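Local atomic coordinates of uncharacterized conserved protein (Staphylococcus epidermidis, PDB entry 3FRM), a protein that is of unknown function but carries a GNAT-type acetyltransferase domain, and so probably transfers an acyl group from a coenzyme A thioester. Residues 42-47 / 74-79; 80-85 / 245-250; 117-122 / 167-172; 174-179 / 194-199. All blocks are in the same frame, centred on the assembly; numbering follows the deposited sequence.

Interaction 1. Residues 42-47 / 74-79; sequences WIYKTM and FSFPAN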
# COMPACT_ATOMS: atom_id res chain seq x y z
N TRP A 42 -0.23 19.41 14.47
CA TRP A 42 0.32 19.05 15.73
C TRP A 42 0.97 17.66 15.62
O TRP A 42 0.34 16.75 15.12
CB TRP A 42 -0.81 18.93 16.75
CG TRP A 42 -1.24 20.16 17.37
CD1 TRP A 42 -1.49 21.39 16.75
CD2 TRP A 42 -1.62 20.31 18.74
NE1 TRP A 42 -1.96 22.29 17.69
CE2 TRP A 42 -2.06 21.66 18.90
CE3 TRP A 42 -1.64 19.46 19.83
CZ2 TRP A 42 -2.48 22.16 20.13
CZ3 TRP A 42 -2.06 19.97 21.05
CH2 TRP A 42 -2.46 21.31 21.19
N ILE A 43 2.21 17.52 16.10
CA ILE A 43 2.90 16.24 16.17
C ILE A 43 2.91 15.84 17.65
O ILE A 43 3.62 16.43 18.44
CB ILE A 43 4.34 16.34 15.68
CG1 ILE A 43 4.45 17.14 14.36
CG2 ILE A 43 5.02 14.94 15.51
CD1 ILE A 43 3.73 16.54 13.20
N TYR A 44 2.13 14.85 18.06
CA TYR A 44 2.20 14.42 19.47
C TYR A 44 3.48 13.64 19.73
O TYR A 44 3.93 12.87 18.88
CB TYR A 44 1.00 13.54 19.87
CG TYR A 44 -0.31 14.26 20.10
CD1 TYR A 44 -0.51 15.07 21.21
CD2 TYR A 44 -1.37 14.10 19.23
CE1 TYR A 44 -1.69 15.72 21.44
CE2 TYR A 44 -2.61 14.76 19.48
CZ TYR A 44 -2.73 15.57 20.56
OH TYR A 44 -3.92 16.18 20.79
N LYS A 45 4.04 13.83 20.92
CA LYS A 45 5.10 13.02 21.45
C LYS A 45 4.57 12.00 22.47
O LYS A 45 5.04 10.86 22.52
CB LYS A 45 6.16 13.92 22.05
CG LYS A 45 6.97 14.57 20.93
CD LYS A 45 7.58 15.93 21.27
CE LYS A 45 8.95 15.76 21.88
NZ LYS A 45 9.32 17.02 22.60
N THR A 46 3.56 12.39 23.24
CA THR A 46 2.85 11.43 24.09
C THR A 46 1.34 11.44 23.84
O THR A 46 0.77 12.45 23.51
CB THR A 46 3.16 11.63 25.58
OG1 THR A 46 2.94 13.02 25.88
CG2 THR A 46 4.61 11.30 25.85
N MSE A 47 0.71 10.29 23.99
CA MSE A 47 -0.73 10.11 23.80
C MSE A 47 -1.61 10.96 24.67
O MSE A 47 -1.61 10.79 25.88
CB MSE A 47 -1.10 8.65 24.10
CG MSE A 47 -1.05 7.75 22.90
SE MSE A 47 -2.44 8.12 21.52
CE MSE A 47 -1.79 6.67 20.35
N PHE A 74 -3.47 16.00 13.25
CA PHE A 74 -2.61 15.53 14.29
C PHE A 74 -1.94 14.26 13.85
O PHE A 74 -2.53 13.48 13.10
CB PHE A 74 -3.45 15.22 15.56
CG PHE A 74 -4.38 16.37 15.99
CD1 PHE A 74 -4.01 17.22 17.02
CD2 PHE A 74 -5.59 16.60 15.35
CE1 PHE A 74 -4.87 18.29 17.42
CE2 PHE A 74 -6.43 17.67 15.73
CZ PHE A 74 -6.07 18.50 16.77
N SER A 75 -0.70 14.09 14.29
CA SER A 75 0.02 12.83 14.26
C SER A 75 0.12 12.37 15.67
O SER A 75 0.29 13.21 16.54
CB SER A 75 1.45 13.04 13.84
OG SER A 75 1.42 13.51 12.57
N PHE A 76 0.15 11.05 15.86
CA PHE A 76 0.27 10.48 17.17
C PHE A 76 1.68 9.89 17.38
O PHE A 76 2.53 9.96 16.50
CB PHE A 76 -0.89 9.49 17.42
CG PHE A 76 -2.23 10.16 17.54
CD1 PHE A 76 -2.66 10.65 18.74
CD2 PHE A 76 -3.04 10.32 16.44
CE1 PHE A 76 -3.91 11.31 18.84
CE2 PHE A 76 -4.26 10.95 16.52
CZ PHE A 76 -4.70 11.46 17.73
N PRO A 77 1.95 9.36 18.57
CA PRO A 77 3.36 8.98 18.81
C PRO A 77 3.81 7.81 17.94
O PRO A 77 3.04 6.91 17.62
CB PRO A 77 3.35 8.57 20.27
CG PRO A 77 2.09 9.41 20.84
CD PRO A 77 1.10 9.31 19.77
N ALA A 78 5.06 7.83 17.54
CA ALA A 78 5.68 6.66 16.88
C ALA A 78 5.34 5.32 17.51
O ALA A 78 5.48 5.12 18.71
CB ALA A 78 7.16 6.84 16.84
N ASN A 79 4.82 4.42 16.68
CA ASN A 79 4.57 3.07 17.11
C ASN A 79 3.57 2.95 18.26
O ASN A 79 3.60 1.99 19.00
CB ASN A 79 5.89 2.41 17.48
CG ASN A 79 6.89 2.57 16.39
OD1 ASN A 79 6.66 2.12 15.29
ND2 ASN A 79 7.96 3.29 16.64
O HOH W 1 3.72 12.24 16.22
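Trp42, Tyr44, Phe74 and Phe76 form an aromatic cluster on one side of a parallel strand pair, 41-44 beside 72-75, the two strands of a beta-alpha-beta unit whose helix 50-66 lies against Trp42, Tyr44 and Phe74. Two backbone hydrogen bonds set the register: Ser75 N gives to Trp42 O at 3.0 Å, and Tyr44 N gives to Ser75 O at 2.9 Å. Beyond these bonds a water joins the backbones, donating to Tyr44 O and Phe76 O. The ring contacts differ in kind. Phe74 turns an edge to the indole in an offset edge-to-face pair, planes at 63°, with CE1 above one face of Trp42. Tyr44 borders both Phe74 and Phe76, its plane nearly parallel to each but slid until the rings barely overlap; its CE2 is 3.8 Å from Phe74 CD1, and its CD2 is 3.7 Å from Phe76 CD1. Trp42 CG sits beside its own backbone N (chi1 -84°), which sets the indole alongside Phe74. Tyr44 OH reaches beyond this contact to Asp56 of helix 50-66, so the buried ring has a polar tether. In the apolar packing, Pro77 lies against the 45-47 loop, its CD 4.0 Å from Met47 CE, and the bent chain of Met47, a selenomethionine (chi2 -68°), crosses Phe76 at about a right angle in an oblique Met-aromatic contact, Met47 SE to Phe76 CD1 3.8 Å.

Interaction 2. Residues 80-85 / 245-250; sequences EKIDEV and FKYHIL. With SO4 (sulfate ion), chain J.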
# COMPACT_ATOMS: atom_id res chain seq x y z
N GLU A 80 2.68 3.91 18.39
CA GLU A 80 1.61 3.77 19.37
C GLU A 80 0.22 3.66 18.73
O GLU A 80 -0.10 4.49 17.90
CB GLU A 80 1.68 4.94 20.35
CG GLU A 80 2.84 4.76 21.37
CD GLU A 80 2.97 5.90 22.36
OE1 GLU A 80 1.95 6.36 22.93
OE2 GLU A 80 4.11 6.36 22.57
N LYS A 81 -0.52 2.61 19.09
CA LYS A 81 -1.94 2.38 18.82
C LYS A 81 -2.76 3.30 19.69
O LYS A 81 -2.40 3.50 20.82
CB LYS A 81 -2.32 0.93 19.23
CG LYS A 81 -1.65 -0.21 18.41
CD LYS A 81 -1.92 -0.05 16.88
CE LYS A 81 -3.34 -0.42 16.46
NZ LYS A 81 -3.69 -1.84 16.81
N ILE A 82 -3.85 3.85 19.15
CA ILE A 82 -4.75 4.80 19.83
C ILE A 82 -5.85 4.09 20.62
O ILE A 82 -6.41 3.09 20.17
CB ILE A 82 -5.42 5.68 18.78
CG1 ILE A 82 -4.37 6.19 17.81
CG2 ILE A 82 -6.16 6.85 19.36
CD1 ILE A 82 -5.01 7.06 16.65
N ASP A 83 -6.19 4.59 21.79
CA ASP A 83 -7.19 3.87 22.56
C ASP A 83 -8.55 3.93 21.85
O ASP A 83 -8.85 4.87 21.10
CB ASP A 83 -7.30 4.41 23.99
CG ASP A 83 -8.35 3.67 24.79
OD1 ASP A 83 -9.48 4.20 24.87
OD2 ASP A 83 -8.07 2.52 25.28
N GLU A 84 -9.34 2.89 22.08
CA GLU A 84 -10.66 2.78 21.52
C GLU A 84 -11.53 4.03 21.71
O GLU A 84 -12.15 4.56 20.77
CB GLU A 84 -11.38 1.59 22.14
CG GLU A 84 -12.70 1.33 21.44
CD GLU A 84 -13.72 0.68 22.34
OE1 GLU A 84 -13.42 -0.45 22.86
OE2 GLU A 84 -14.81 1.29 22.52
N VAL A 85 -11.54 4.52 22.93
CA VAL A 85 -12.41 5.61 23.30
C VAL A 85 -12.10 6.88 22.47
O VAL A 85 -13.05 7.63 22.04
CB VAL A 85 -12.32 5.83 24.79
CG1 VAL A 85 -13.24 6.99 25.20
CG2 VAL A 85 -12.71 4.52 25.53
N PHE A 245 5.58 3.00 12.52
CA PHE A 245 4.42 3.72 11.98
C PHE A 245 4.01 4.89 12.84
O PHE A 245 4.44 4.99 13.97
CB PHE A 245 3.23 2.76 11.86
CG PHE A 245 2.78 2.18 13.18
CD1 PHE A 245 1.71 2.78 13.90
CD2 PHE A 245 3.42 1.07 13.72
CE1 PHE A 245 1.30 2.26 15.14
CE2 PHE A 245 3.02 0.52 14.94
CZ PHE A 245 1.94 1.12 15.66
N LYS A 246 3.20 5.77 12.29
CA LYS A 246 2.44 6.77 13.08
C LYS A 246 1.02 6.80 12.57
O LYS A 246 0.81 6.87 11.35
CB LYS A 246 2.99 8.17 12.82
CG LYS A 246 4.21 8.55 13.61
CD LYS A 246 4.38 10.10 13.68
CE LYS A 246 5.61 10.35 14.56
NZ LYS A 246 5.99 11.75 14.88
N TYR A 247 0.06 6.82 13.49
CA TYR A 247 -1.31 7.21 13.17
C TYR A 247 -1.38 8.73 12.94
O TYR A 247 -0.65 9.49 13.56
CB TYR A 247 -2.31 6.80 14.28
CG TYR A 247 -2.68 5.39 14.08
CD1 TYR A 247 -3.69 5.02 13.20
CD2 TYR A 247 -1.92 4.38 14.68
CE1 TYR A 247 -3.95 3.67 12.93
CE2 TYR A 247 -2.17 3.06 14.45
CZ TYR A 247 -3.18 2.68 13.58
OH TYR A 247 -3.35 1.31 13.37
N HIS A 248 -2.28 9.17 12.07
CA HIS A 248 -2.42 10.56 11.75
C HIS A 248 -3.86 10.80 11.25
O HIS A 248 -4.50 9.97 10.60
CB HIS A 248 -1.34 11.05 10.76
CG HIS A 248 -1.73 10.90 9.33
ND1 HIS A 248 -1.44 9.77 8.59
CD2 HIS A 248 -2.44 11.72 8.51
CE1 HIS A 248 -1.94 9.90 7.37
NE2 HIS A 248 -2.54 11.07 7.30
N ILE A 249 -4.40 11.93 11.63
CA ILE A 249 -5.77 12.19 11.27
C ILE A 249 -5.87 13.55 10.65
O ILE A 249 -5.07 14.41 10.99
CB ILE A 249 -6.67 12.09 12.52
CG1 ILE A 249 -6.24 13.07 13.60
CG2 ILE A 249 -6.58 10.67 13.11
CD1 ILE A 249 -7.34 13.26 14.65
N LEU A 250 -6.88 13.73 9.80
CA LEU A 250 -7.09 14.94 9.02
C LEU A 250 -8.57 15.18 8.84
O LEU A 250 -9.31 14.25 8.49
CB LEU A 250 -6.43 14.79 7.61
CG LEU A 250 -6.62 15.92 6.56
CD1 LEU A 250 -6.12 17.26 7.10
CD2 LEU A 250 -5.83 15.58 5.27
S SO4 J . -5.68 -3.93 14.51
O1 SO4 J . -4.70 -3.69 13.46
O2 SO4 J . -5.81 -2.73 15.34
O3 SO4 J . -6.98 -4.24 13.91
O4 SO4 J . -5.38 -5.12 15.30
O HOH W 2 0.69 6.61 16.33
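Ile82 and Tyr247 make the tight part of this contact, which lays the loop leading into helix 84-92 against strand 241-251 of the central mixed sheet. Ile82 CD1 approaches Tyr247 CB to 3.6 Å and also touches CG, meeting the root of the ring. Next to it Glu80 O lies near the plane of the Tyr247 ring at its edge, 3.7 Å from CD2.

The backbones are the loose part. No direct hydrogen bond joins the segments; instead a water donates to Glu80 O and accepts from Tyr247 N at 2.9 Å, bridging backbones whose nearest CA atoms, Glu80 and Lys246, are 7.0 Å apart.

The Lys81 side is shared with the second subunit. Its chain bends at three successive torsions (chi2 -56°, chi3 -75°, chi4 -59°), folding back so that CE comes 3.5 Å from Tyr247 OH, a hydroxyl bonded to His201 of the second subunit. Gly203, Gly205, Ser206 and Arg237 of that subunit hold a sulfate; the two glycines belong to a Q-x-x-G-x-G sequence, the GNAT pyrophosphate-binding signature, so the ion probably marks where coenzyme A pyrophosphate would bind. Lys81 adds a bond from across the interface, NZ to sulfate O2 2.7 Å.

Interaction 3. Residues 117-122 / 167-172; sequences RDVDIQ and LVAYVN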
# COMPACT_ATOMS: atom_id res chain seq x y z
N ARG A 117 21.04 2.39 -17.59
CA ARG A 117 19.98 2.71 -18.52
C ARG A 117 20.26 4.10 -19.10
O ARG A 117 21.02 4.86 -18.51
CB ARG A 117 18.63 2.65 -17.84
CG ARG A 117 18.25 1.26 -17.37
CD ARG A 117 17.35 1.35 -16.12
NE ARG A 117 17.09 0.03 -15.52
CZ ARG A 117 17.42 -0.39 -14.29
NH1 ARG A 117 18.05 0.40 -13.40
NH2 ARG A 117 17.10 -1.62 -13.94
N ASP A 118 19.71 4.41 -20.27
CA ASP A 118 19.76 5.81 -20.71
C ASP A 118 18.64 6.69 -20.10
O ASP A 118 17.53 6.83 -20.64
CB ASP A 118 19.78 5.94 -22.23
CG ASP A 118 20.03 7.37 -22.68
OD1 ASP A 118 20.91 7.58 -23.52
OD2 ASP A 118 19.37 8.29 -22.18
N VAL A 119 18.96 7.28 -18.95
CA VAL A 119 18.06 8.16 -18.24
C VAL A 119 18.93 9.30 -17.77
O VAL A 119 19.90 9.12 -17.03
CB VAL A 119 17.45 7.47 -16.97
CG1 VAL A 119 16.63 8.46 -16.21
CG2 VAL A 119 16.62 6.25 -17.32
N ASP A 120 18.61 10.50 -18.19
CA ASP A 120 19.47 11.58 -17.87
C ASP A 120 18.85 12.27 -16.67
O ASP A 120 17.67 12.60 -16.70
CB ASP A 120 19.64 12.45 -19.12
CG ASP A 120 20.15 13.85 -18.81
OD1 ASP A 120 21.16 13.97 -18.07
OD2 ASP A 120 19.55 14.83 -19.36
N ILE A 121 19.65 12.44 -15.60
CA ILE A 121 19.17 12.93 -14.28
C ILE A 121 19.87 14.22 -13.92
O ILE A 121 21.09 14.26 -13.83
CB ILE A 121 19.43 11.91 -13.14
CG1 ILE A 121 18.90 10.51 -13.51
CG2 ILE A 121 18.80 12.41 -11.81
CD1 ILE A 121 19.00 9.41 -12.38
N GLN A 122 19.08 15.26 -13.67
CA GLN A 122 19.61 16.61 -13.50
C GLN A 122 19.15 17.17 -12.18
O GLN A 122 18.02 16.92 -11.75
CB GLN A 122 19.16 17.53 -14.67
CG GLN A 122 19.65 17.09 -16.06
CD GLN A 122 19.11 17.97 -17.27
OE1 GLN A 122 18.55 19.07 -17.11
NE2 GLN A 122 19.26 17.44 -18.46
N LEU A 167 15.41 16.48 -8.12
CA LEU A 167 15.82 15.83 -9.36
C LEU A 167 14.73 15.67 -10.44
O LEU A 167 13.60 15.44 -10.11
CB LEU A 167 16.44 14.49 -9.02
CG LEU A 167 17.68 14.67 -8.14
CD1 LEU A 167 18.15 13.33 -7.56
CD2 LEU A 167 18.80 15.39 -8.87
N VAL A 168 15.08 15.79 -11.72
CA VAL A 168 14.19 15.46 -12.82
C VAL A 168 14.95 14.48 -13.66
O VAL A 168 16.11 14.74 -14.02
CB VAL A 168 13.88 16.68 -13.75
CG1 VAL A 168 12.96 16.30 -14.92
CG2 VAL A 168 13.24 17.79 -12.98
N ALA A 169 14.30 13.35 -13.97
CA ALA A 169 14.85 12.39 -14.91
C ALA A 169 14.22 12.60 -16.28
O ALA A 169 12.99 12.92 -16.39
CB ALA A 169 14.61 10.99 -14.45
N TYR A 170 15.05 12.41 -17.32
CA TYR A 170 14.59 12.50 -18.70
C TYR A 170 14.88 11.22 -19.41
O TYR A 170 15.98 10.66 -19.28
CB TYR A 170 15.27 13.63 -19.49
CG TYR A 170 15.09 15.02 -18.96
CD1 TYR A 170 14.32 15.96 -19.66
CD2 TYR A 170 15.70 15.43 -17.76
CE1 TYR A 170 14.12 17.26 -19.19
CE2 TYR A 170 15.51 16.73 -17.27
CZ TYR A 170 14.73 17.65 -18.01
OH TYR A 170 14.58 18.94 -17.56
N VAL A 171 13.90 10.80 -20.22
CA VAL A 171 14.11 9.77 -21.25
C VAL A 171 13.77 10.45 -22.56
O VAL A 171 12.70 11.09 -22.69
CB VAL A 171 13.22 8.53 -21.01
CG1 VAL A 171 13.48 7.48 -22.08
CG2 VAL A 171 13.51 7.97 -19.66
N ASN A 172 14.69 10.30 -23.52
CA ASN A 172 14.68 11.01 -24.81
C ASN A 172 14.30 12.49 -24.66
O ASN A 172 13.37 12.91 -25.34
CB ASN A 172 13.70 10.38 -25.83
CG ASN A 172 13.47 8.89 -25.62
OD1 ASN A 172 14.22 8.05 -26.12
ND2 ASN A 172 12.40 8.56 -24.92
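Val119 CG1 meets Ala169 CB at 3.7 Å, the closest apolar side-chain approach between the segments 117-122 and 167-172. Ile121 lies on the same face, its CG2 4.2 Å from Leu167 CD2 where the two side chains meet at a slant. Helix 204-216 packs on this face, with Tyr211 against Ile121 and Leu167 and Ile208 against Ala169. The strands run antiparallel, the axes of the short segments 120-122 and 167-171 at 158°, and Ile121 with Ala169 is a non-hydrogen-bonded pair flanked by two hydrogen-bonded ones. Asp120 and Tyr170 exchange both backbone bonds, Tyr170 N to Asp120 O being 2.7 Å, and Gln122 and Val168 exchange the other two, Gln122 N to Val168 O being 3.0 Å.

The other face carries the polar edge. Gln122, extended beyond CG, crosses Tyr170 at about a right angle, its amide plane 27° from that of the ring and its CD 3.8 Å from Tyr170 CE2. Two partners fix the turn of that amide: NE2 gives to Asp120 OD2 at 2.8 Å, on the syn side of the carboxylate, while OE1 accepts from Asn128. Tyr170 OH is bonded to Asp131. Strand 120-123 is outermost at this end of the sheet within the chain; the face of Ile121 and Ala169 is held by hydrocarbon packing, that of Asp120, Gln122 and Tyr170 largely by amide, carboxylate and phenol groups linked to Asn128 and Asp131, which would restrict rotation of Gln122 and Tyr170.

Interaction 4. Residues 174-179 / 194-199; sequences QPVGIV and GVLEEF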
# COMPACT_ATOMS: atom_id res chain seq x y z
N GLN A 174 12.52 14.04 -22.62
CA GLN A 174 11.18 14.31 -22.10
C GLN A 174 11.23 14.10 -20.57
O GLN A 174 11.72 13.06 -20.10
CB GLN A 174 10.17 13.42 -22.84
CG GLN A 174 8.73 13.38 -22.26
CD GLN A 174 7.88 12.15 -22.71
OE1 GLN A 174 6.73 11.96 -22.26
NE2 GLN A 174 8.44 11.32 -23.59
N PRO A 175 10.78 15.10 -19.78
CA PRO A 175 10.87 14.87 -18.34
C PRO A 175 9.86 13.80 -17.90
O PRO A 175 8.74 13.77 -18.40
CB PRO A 175 10.55 16.22 -17.75
CG PRO A 175 9.67 16.90 -18.78
CD PRO A 175 10.07 16.35 -20.12
N VAL A 176 10.26 12.95 -16.98
CA VAL A 176 9.57 11.71 -16.73
C VAL A 176 9.52 11.23 -15.23
O VAL A 176 8.63 10.48 -14.84
CB VAL A 176 10.18 10.68 -17.67
CG1 VAL A 176 10.55 9.38 -16.96
CG2 VAL A 176 9.31 10.50 -18.90
N GLY A 177 10.46 11.69 -14.40
CA GLY A 177 10.60 11.26 -12.99
C GLY A 177 11.06 12.42 -12.10
O GLY A 177 11.86 13.24 -12.53
N ILE A 178 10.57 12.50 -10.87
CA ILE A 178 11.08 13.53 -9.97
C ILE A 178 11.32 13.02 -8.54
O ILE A 178 10.80 11.95 -8.13
CB ILE A 178 10.19 14.86 -9.98
CG1 ILE A 178 8.78 14.54 -9.50
CG2 ILE A 178 10.16 15.52 -11.41
CD1 ILE A 178 7.85 15.85 -9.40
N VAL A 179 12.12 13.74 -7.77
CA VAL A 179 12.19 13.42 -6.36
C VAL A 179 12.79 14.61 -5.69
O VAL A 179 13.55 15.32 -6.33
CB VAL A 179 13.03 12.11 -6.09
CG1 VAL A 179 14.54 12.25 -6.64
CG2 VAL A 179 12.95 11.68 -4.64
N GLY A 194 8.16 10.43 -7.81
CA GLY A 194 7.21 9.83 -8.73
C GLY A 194 7.69 9.75 -10.16
O GLY A 194 8.49 10.59 -10.63
N VAL A 195 7.18 8.75 -10.86
CA VAL A 195 7.50 8.52 -12.24
C VAL A 195 6.16 8.53 -12.98
O VAL A 195 5.18 7.99 -12.49
CB VAL A 195 8.20 7.17 -12.36
CG1 VAL A 195 8.45 6.79 -13.80
CG2 VAL A 195 9.52 7.19 -11.61
N LEU A 196 6.10 9.12 -14.16
CA LEU A 196 4.85 9.19 -14.94
C LEU A 196 4.38 7.77 -15.25
O LEU A 196 5.21 6.88 -15.51
CB LEU A 196 5.09 9.91 -16.29
CG LEU A 196 5.58 11.34 -16.32
CD1 LEU A 196 5.84 11.76 -17.76
CD2 LEU A 196 4.49 12.25 -15.66
N GLU A 197 3.06 7.59 -15.28
CA GLU A 197 2.49 6.26 -15.34
C GLU A 197 3.08 5.46 -16.48
O GLU A 197 3.70 4.40 -16.29
CB GLU A 197 0.99 6.29 -15.45
CG GLU A 197 0.28 5.25 -14.57
CD GLU A 197 -1.23 5.11 -14.88
OE1 GLU A 197 -1.97 6.14 -15.02
OE2 GLU A 197 -1.68 3.94 -14.98
N GLU A 198 2.91 5.99 -17.68
CA GLU A 198 3.45 5.38 -18.88
C GLU A 198 4.94 4.98 -18.79
O GLU A 198 5.42 4.14 -19.55
CB GLU A 198 3.17 6.28 -20.09
CG GLU A 198 3.62 7.71 -19.92
CD GLU A 198 2.54 8.67 -19.38
OE1 GLU A 198 2.18 9.60 -20.14
OE2 GLU A 198 2.04 8.52 -18.22
N PHE A 199 5.69 5.54 -17.86
CA PHE A 199 7.10 5.19 -17.81
C PHE A 199 7.45 4.38 -16.58
O PHE A 199 8.64 4.25 -16.22
CB PHE A 199 7.97 6.43 -17.89
CG PHE A 199 8.03 7.05 -19.28
CD1 PHE A 199 8.94 6.60 -20.22
CD2 PHE A 199 7.18 8.09 -19.61
CE1 PHE A 199 9.01 7.19 -21.48
CE2 PHE A 199 7.22 8.69 -20.89
CZ PHE A 199 8.13 8.24 -21.82
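Ile178 and Gly194 exchange both backbone hydrogen bonds: Ile178 N gives to Gly194 O at 2.8 Å, and Gly194 N returns to Ile178 O at 3.1 Å. Further along, Leu196 N gives to Val176 O at 3.0 Å, holding the segment where strand 188-195 passes into a short 3-10 turn. Gly177 and Val195 stand between these bonds as a non-hydrogen-bonded pair, their CA atoms 4.2 Å apart. The two strands form a beta hairpin within the GNAT domain, and strand 174-183 carries a classic beta bulge, since Val176 and Gly177 both face Ala169 of the neighbouring strand.

Packing gathers around Val176, whose first torsion, well off the staggered positions (chi1 132°), swings CG2 over one face of the Phe199 ring. There CG2 makes a CH-pi contact, 3.5 Å from the Phe199 centroid, and it also reaches Leu196 CD1 at 3.9 Å. Ile204 of helix 204-216 packs on both Val176 and Phe199. Farther out, the Gln174 amide comes to the far end of the same ring with its plane steeply turned, 81° from that of the ring, NE2 3.6 Å from Phe199 CZ.

How the interactions relate
All four contacts belong to one mixed sheet, but they form two groups on opposite sides of the chain's centre. Interactions 1 and 2, centres 8 Å apart, are joined where strands 72-75 and 241-251 pair, with Phe74 O 2.8 Å from Ile249 N. Interactions 3 and 4, centres 9 Å apart, share the pairing of strands 165-171 and 174-183, with Ala169 O 2.8 Å from Val176 N. Centres of interactions 1 and 3 are about 38 Å apart. Interactions 2 and 4 both touch the second subunit, and each lies near a bound sulfate, the Val195 side chain about 5 Å from one. The sodium ion, about 11 Å from the Leu167 and 14 Å from the Ile178 side chain, lies outside interactions 3 and 4.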